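Local coordinates for Na-translocating NADH-quinone reductase subunit C NqrC (Shewanella oneidensis, PDB 4XHF), which forms the flavin-carrying soluble part of subunit C of a bacterial membrane complex, holding flavin mononucleotide covalently, at residues 172-185 with 214-227. Numbering follows the deposited sequence.
Sequences IGDFVTDPHWLSLW and VDAVSGATMTGRGV. With FMN (flavin mononucleotide), chain E.
The ring of F175 has CG2 of V217 over one face and CG1 of V176, from its own segment, over the opposite one, and its edge points at the backbone N of G224, near the start of helix 221-234. CB already lies near CG2 of V217; CG and CD1 then pass beneath that same methyl, with V217 CG2 3.7 Å from the F175 ring centroid, a CH-pi contact. CD2 lies against CB of both V217 and A220. Beyond it, CE2 meets the A220 carbonyl oxygen and CG2 of T223, while CZ ends near G224 N. In F175, chi1 of 67° places CG between backbone N and carbonyl carbon and sends the ring toward segment 214-227 and W181. CE1 of F175 lies over the centre of the W181 ring, whose far face receives NE1 of W185. NE1 of W181 donates in the plane of its ring to O of D215 (2.9 Å, 160° at the hydrogen), almost straight along the carbonyl bond. V214, the residue before D215, lays CG2 over the six-membered ring of W185, 11° off the normal.

A220 and T223 join this packing to the flavin site of the FMN-binding domain, whose SGATMT sequence carries the flavin through a phosphoester bond between T221 OG1 and the FMN phosphorus. Helix 221-234 begins at the flavin: T223 N donates to FMN O2 (2.7 Å), and FMN N3 to T223 OG1, which is also hydrogen-bonded to OE1 of E168. The T223 methyl, anti to the backbone N, turns away from the flavin and packs on CG1 of V176, 3.5 Å from T223 CG2. I172, at the start of 172-185, also reaches the cofactor, its CG2 3.3 Å from FMN C10 and 3.5 Å from CB of A220.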
# COMPACT_ATOMS: atom_id res chain seq x y z
N ILE A 172 -5.35 -19.81 -9.03
CA ILE A 172 -6.03 -19.77 -7.73
C ILE A 172 -5.77 -18.43 -7.03
O ILE A 172 -6.65 -17.58 -6.97
CB ILE A 172 -5.57 -20.92 -6.80
CG1 ILE A 172 -5.66 -22.27 -7.52
CG2 ILE A 172 -6.42 -20.94 -5.55
CD1 ILE A 172 -7.07 -22.71 -7.87
N GLY A 173 -4.56 -18.26 -6.51
CA GLY A 173 -4.23 -17.11 -5.69
C GLY A 173 -3.67 -15.91 -6.44
O GLY A 173 -3.33 -14.90 -5.83
N ASP A 174 -3.59 -16.02 -7.77
CA ASP A 174 -3.01 -14.94 -8.58
C ASP A 174 -4.04 -13.90 -8.97
O ASP A 174 -3.78 -13.04 -9.81
CB ASP A 174 -2.35 -15.52 -9.83
CG ASP A 174 -3.36 -16.05 -10.83
OD1 ASP A 174 -3.06 -16.02 -12.04
OD2 ASP A 174 -4.44 -16.51 -10.40
N PHE A 175 -5.22 -13.97 -8.36
CA PHE A 175 -6.26 -12.98 -8.59
C PHE A 175 -5.86 -11.62 -8.04
O PHE A 175 -6.37 -10.59 -8.49
CB PHE A 175 -7.57 -13.42 -7.94
CG PHE A 175 -7.53 -13.44 -6.44
CD1 PHE A 175 -7.83 -12.31 -5.70
CD2 PHE A 175 -7.19 -14.60 -5.76
CE1 PHE A 175 -7.78 -12.32 -4.33
CE2 PHE A 175 -7.15 -14.62 -4.38
CZ PHE A 175 -7.44 -13.48 -3.66
N VAL A 176 -4.96 -11.61 -7.07
CA VAL A 176 -4.59 -10.39 -6.36
C VAL A 176 -4.08 -9.30 -7.30
O VAL A 176 -4.21 -8.12 -7.00
CB VAL A 176 -3.52 -10.67 -5.28
CG1 VAL A 176 -4.10 -11.52 -4.16
CG2 VAL A 176 -2.30 -11.36 -5.89
N THR A 177 -3.50 -9.70 -8.43
CA THR A 177 -2.98 -8.74 -9.40
C THR A 177 -4.01 -8.40 -10.49
O THR A 177 -3.75 -7.54 -11.33
CB THR A 177 -1.70 -9.27 -10.08
OG1 THR A 177 -1.98 -10.52 -10.73
CG2 THR A 177 -0.60 -9.47 -9.06
N ASP A 178 -5.16 -9.06 -10.46
CA ASP A 178 -6.23 -8.81 -11.43
C ASP A 178 -6.92 -7.48 -11.13
O ASP A 178 -7.51 -7.32 -10.06
CB ASP A 178 -7.25 -9.95 -11.40
CG ASP A 178 -8.28 -9.85 -12.51
OD1 ASP A 178 -8.32 -8.82 -13.21
OD2 ASP A 178 -9.07 -10.81 -12.67
N PRO A 179 -6.84 -6.52 -12.07
CA PRO A 179 -7.50 -5.22 -11.86
C PRO A 179 -9.00 -5.33 -11.59
O PRO A 179 -9.56 -4.48 -10.90
CB PRO A 179 -7.24 -4.48 -13.17
CG PRO A 179 -6.01 -5.09 -13.70
CD PRO A 179 -6.09 -6.53 -13.33
N HIS A 180 -9.64 -6.35 -12.16
CA HIS A 180 -11.06 -6.56 -11.95
C HIS A 180 -11.37 -6.72 -10.47
O HIS A 180 -12.39 -6.23 -9.98
CB HIS A 180 -11.55 -7.78 -12.72
CG HIS A 180 -11.55 -7.61 -14.21
ND1 HIS A 180 -12.65 -7.15 -14.90
CD2 HIS A 180 -10.59 -7.82 -15.13
CE1 HIS A 180 -12.37 -7.10 -16.19
NE2 HIS A 180 -11.12 -7.50 -16.36
N TRP A 181 -10.48 -7.40 -9.75
CA TRP A 181 -10.67 -7.65 -8.33
C TRP A 181 -10.19 -6.47 -7.49
O TRP A 181 -10.82 -6.10 -6.50
CB TRP A 181 -9.94 -8.92 -7.90
CG TRP A 181 -10.09 -9.22 -6.44
CD1 TRP A 181 -11.18 -9.77 -5.83
CD2 TRP A 181 -9.12 -8.99 -5.42
NE1 TRP A 181 -10.95 -9.89 -4.48
CE2 TRP A 181 -9.69 -9.42 -4.20
CE3 TRP A 181 -7.82 -8.47 -5.41
CZ2 TRP A 181 -9.01 -9.35 -2.99
CZ3 TRP A 181 -7.15 -8.39 -4.21
CH2 TRP A 181 -7.74 -8.83 -3.01
N LEU A 182 -9.06 -5.88 -7.89
CA LEU A 182 -8.49 -4.76 -7.16
C LEU A 182 -9.42 -3.55 -7.16
O LEU A 182 -9.42 -2.76 -6.21
CB LEU A 182 -7.14 -4.37 -7.77
CG LEU A 182 -5.99 -5.37 -7.57
CD1 LEU A 182 -4.86 -5.07 -8.54
CD2 LEU A 182 -5.50 -5.34 -6.14
N SER A 183 -10.21 -3.41 -8.21
CA SER A 183 -11.11 -2.27 -8.35
C SER A 183 -12.23 -2.32 -7.32
O SER A 183 -12.87 -1.30 -7.04
CB SER A 183 -11.71 -2.23 -9.75
OG SER A 183 -12.58 -3.33 -9.97
N LEU A 184 -12.47 -3.50 -6.76
CA LEU A 184 -13.52 -3.68 -5.76
C LEU A 184 -13.23 -2.93 -4.47
O LEU A 184 -14.15 -2.60 -3.72
CB LEU A 184 -13.70 -5.17 -5.45
CG LEU A 184 -14.03 -6.10 -6.61
CD1 LEU A 184 -14.10 -7.54 -6.11
CD2 LEU A 184 -15.34 -5.71 -7.27
N TRP A 185 -11.96 -2.66 -4.21
CA TRP A 185 -11.55 -2.01 -2.97
C TRP A 185 -11.87 -0.52 -2.98
O TRP A 185 -11.99 0.09 -1.91
CB TRP A 185 -10.05 -2.21 -2.74
CG TRP A 185 -9.65 -3.64 -2.49
CD1 TRP A 185 -9.44 -4.61 -3.43
CD2 TRP A 185 -9.42 -4.26 -1.22
NE1 TRP A 185 -9.09 -5.79 -2.83
CE2 TRP A 185 -9.07 -5.60 -1.47
CE3 TRP A 185 -9.47 -3.81 0.10
CZ2 TRP A 185 -8.77 -6.49 -0.44
CZ3 TRP A 185 -9.17 -4.69 1.11
CH2 TRP A 185 -8.83 -6.02 0.84
N VAL A 214 -15.18 -6.91 0.96
CA VAL A 214 -14.62 -7.12 -0.38
C VAL A 214 -14.86 -8.56 -0.79
O VAL A 214 -14.71 -9.47 0.02
CB VAL A 214 -13.11 -6.81 -0.43
CG1 VAL A 214 -12.60 -6.90 -1.87
CG2 VAL A 214 -12.81 -5.45 0.16
N ASP A 215 -15.21 -8.76 -2.06
CA ASP A 215 -15.51 -10.10 -2.55
C ASP A 215 -14.31 -11.02 -2.45
O ASP A 215 -13.25 -10.74 -3.00
CB ASP A 215 -15.99 -10.05 -4.00
CG ASP A 215 -17.37 -9.45 -4.15
OD1 ASP A 215 -18.36 -10.17 -3.87
OD2 ASP A 215 -17.48 -8.28 -4.55
N ALA A 216 -14.48 -12.12 -1.72
CA ALA A 216 -13.50 -13.19 -1.72
C ALA A 216 -13.57 -13.91 -3.06
O ALA A 216 -14.64 -14.02 -3.65
CB ALA A 216 -13.75 -14.15 -0.57
N VAL A 217 -12.43 -14.40 -3.53
CA VAL A 217 -12.39 -15.20 -4.74
C VAL A 217 -12.50 -16.67 -4.36
O VAL A 217 -11.54 -17.27 -3.88
CB VAL A 217 -11.10 -14.95 -5.54
CG1 VAL A 217 -11.03 -15.85 -6.76
CG2 VAL A 217 -11.04 -13.49 -5.96
N SER A 218 -13.69 -17.24 -4.57
CA SER A 218 -13.97 -18.61 -4.16
C SER A 218 -12.93 -19.57 -4.73
O SER A 218 -12.52 -19.44 -5.88
CB SER A 218 -15.38 -19.02 -4.60
OG SER A 218 -15.84 -20.15 -3.87
N GLY A 219 -12.50 -20.52 -3.90
CA GLY A 219 -11.44 -21.44 -4.27
C GLY A 219 -10.06 -20.88 -3.94
O GLY A 219 -9.06 -21.60 -4.02
N ALA A 220 -10.02 -19.60 -3.58
CA ALA A 220 -8.77 -18.93 -3.23
C ALA A 220 -8.99 -18.00 -2.04
O ALA A 220 -8.64 -16.82 -2.09
CB ALA A 220 -8.24 -18.16 -4.42
N THR A 221 -9.57 -18.54 -0.98
CA THR A 221 -9.93 -17.74 0.19
C THR A 221 -8.72 -17.42 1.06
O THR A 221 -8.63 -16.33 1.63
CB THR A 221 -10.98 -18.47 1.04
OG1 THR A 221 -12.11 -18.80 0.22
CG2 THR A 221 -11.45 -17.60 2.20
N MET A 222 -7.78 -18.35 1.15
CA MET A 222 -6.64 -18.21 2.05
C MET A 222 -5.73 -17.06 1.62
O MET A 222 -5.17 -16.36 2.46
CB MET A 222 -5.85 -19.51 2.12
CG MET A 222 -6.59 -20.64 2.83
SD MET A 222 -6.93 -20.29 4.57
CE MET A 222 -5.27 -20.31 5.25
N THR A 223 -5.58 -16.88 0.31
CA THR A 223 -4.81 -15.77 -0.22
C THR A 223 -5.46 -14.45 0.18
O THR A 223 -4.78 -13.52 0.62
CB THR A 223 -4.70 -15.84 -1.76
OG1 THR A 223 -3.86 -16.94 -2.12
CG2 THR A 223 -4.10 -14.56 -2.34
N GLY A 224 -6.78 -14.39 0.04
CA GLY A 224 -7.52 -13.18 0.34
C GLY A 224 -7.41 -12.77 1.79
O GLY A 224 -7.30 -11.59 2.10
N ARG A 225 -7.44 -13.76 2.68
CA ARG A 225 -7.32 -13.49 4.11
C ARG A 225 -5.93 -12.95 4.44
O ARG A 225 -5.75 -12.21 5.40
CB ARG A 225 -7.59 -14.76 4.93
CG ARG A 225 -8.91 -15.43 4.62
CD ARG A 225 -9.70 -15.71 5.89
NE ARG A 225 -10.89 -16.51 5.62
CZ ARG A 225 -11.24 -17.61 6.30
NH1 ARG A 225 -10.50 -18.06 7.31
NH2 ARG A 225 -12.35 -18.26 5.97
N GLY A 226 -4.95 -13.34 3.63
CA GLY A 226 -3.59 -12.84 3.78
C GLY A 226 -3.52 -11.36 3.48
O GLY A 226 -2.94 -10.59 4.24
N VAL A 227 -4.12 -10.96 2.36
CA VAL A 227 -4.19 -9.56 1.97
C VAL A 227 -4.92 -8.78 3.05
O VAL A 227 -4.54 -7.66 3.39
CB VAL A 227 -4.91 -9.38 0.62
CG1 VAL A 227 -5.05 -7.89 0.26
CG2 VAL A 227 -4.17 -10.12 -0.47
N1 FMN E . -5.97 -21.19 -2.02
C2 FMN E . -5.51 -19.82 -1.87
O2 FMN E . -6.16 -19.04 -1.29
N3 FMN E . -4.23 -19.42 -2.46
C4 FMN E . -3.44 -20.36 -3.15
O4 FMN E . -2.41 -20.04 -3.61
C4A FMN E . -3.91 -21.79 -3.29
N5 FMN E . -3.12 -22.74 -3.98
C5A FMN E . -3.60 -24.11 -4.10
C6 FMN E . -2.82 -25.05 -4.78
C7 FMN E . -3.19 -26.37 -4.85
C7M FMN E . -2.27 -27.36 -5.54
C8 FMN E . -4.41 -26.78 -4.30
C8M FMN E . -4.80 -28.28 -4.18
C9 FMN E . -5.26 -25.81 -3.67
C9A FMN E . -4.85 -24.48 -3.53
N10 FMN E . -5.65 -23.49 -2.82
C10 FMN E . -5.16 -22.14 -2.72
C1' FMN E . -6.99 -23.83 -2.21
C2' FMN E . -6.95 -23.76 -0.69
O2' FMN E . -6.39 -24.95 -0.21
C3' FMN E . -8.36 -23.62 -0.12
O3' FMN E . -9.14 -24.68 -0.58
C4' FMN E . -9.00 -22.27 -0.53
O4' FMN E . -8.15 -21.21 -0.16
C5' FMN E . -10.35 -22.07 0.16
O5' FMN E . -11.02 -21.04 -0.53
P FMN E . -12.35 -20.41 0.11
O1P FMN E . -12.61 -21.02 1.56
O2P FMN E . -13.60 -20.70 -0.84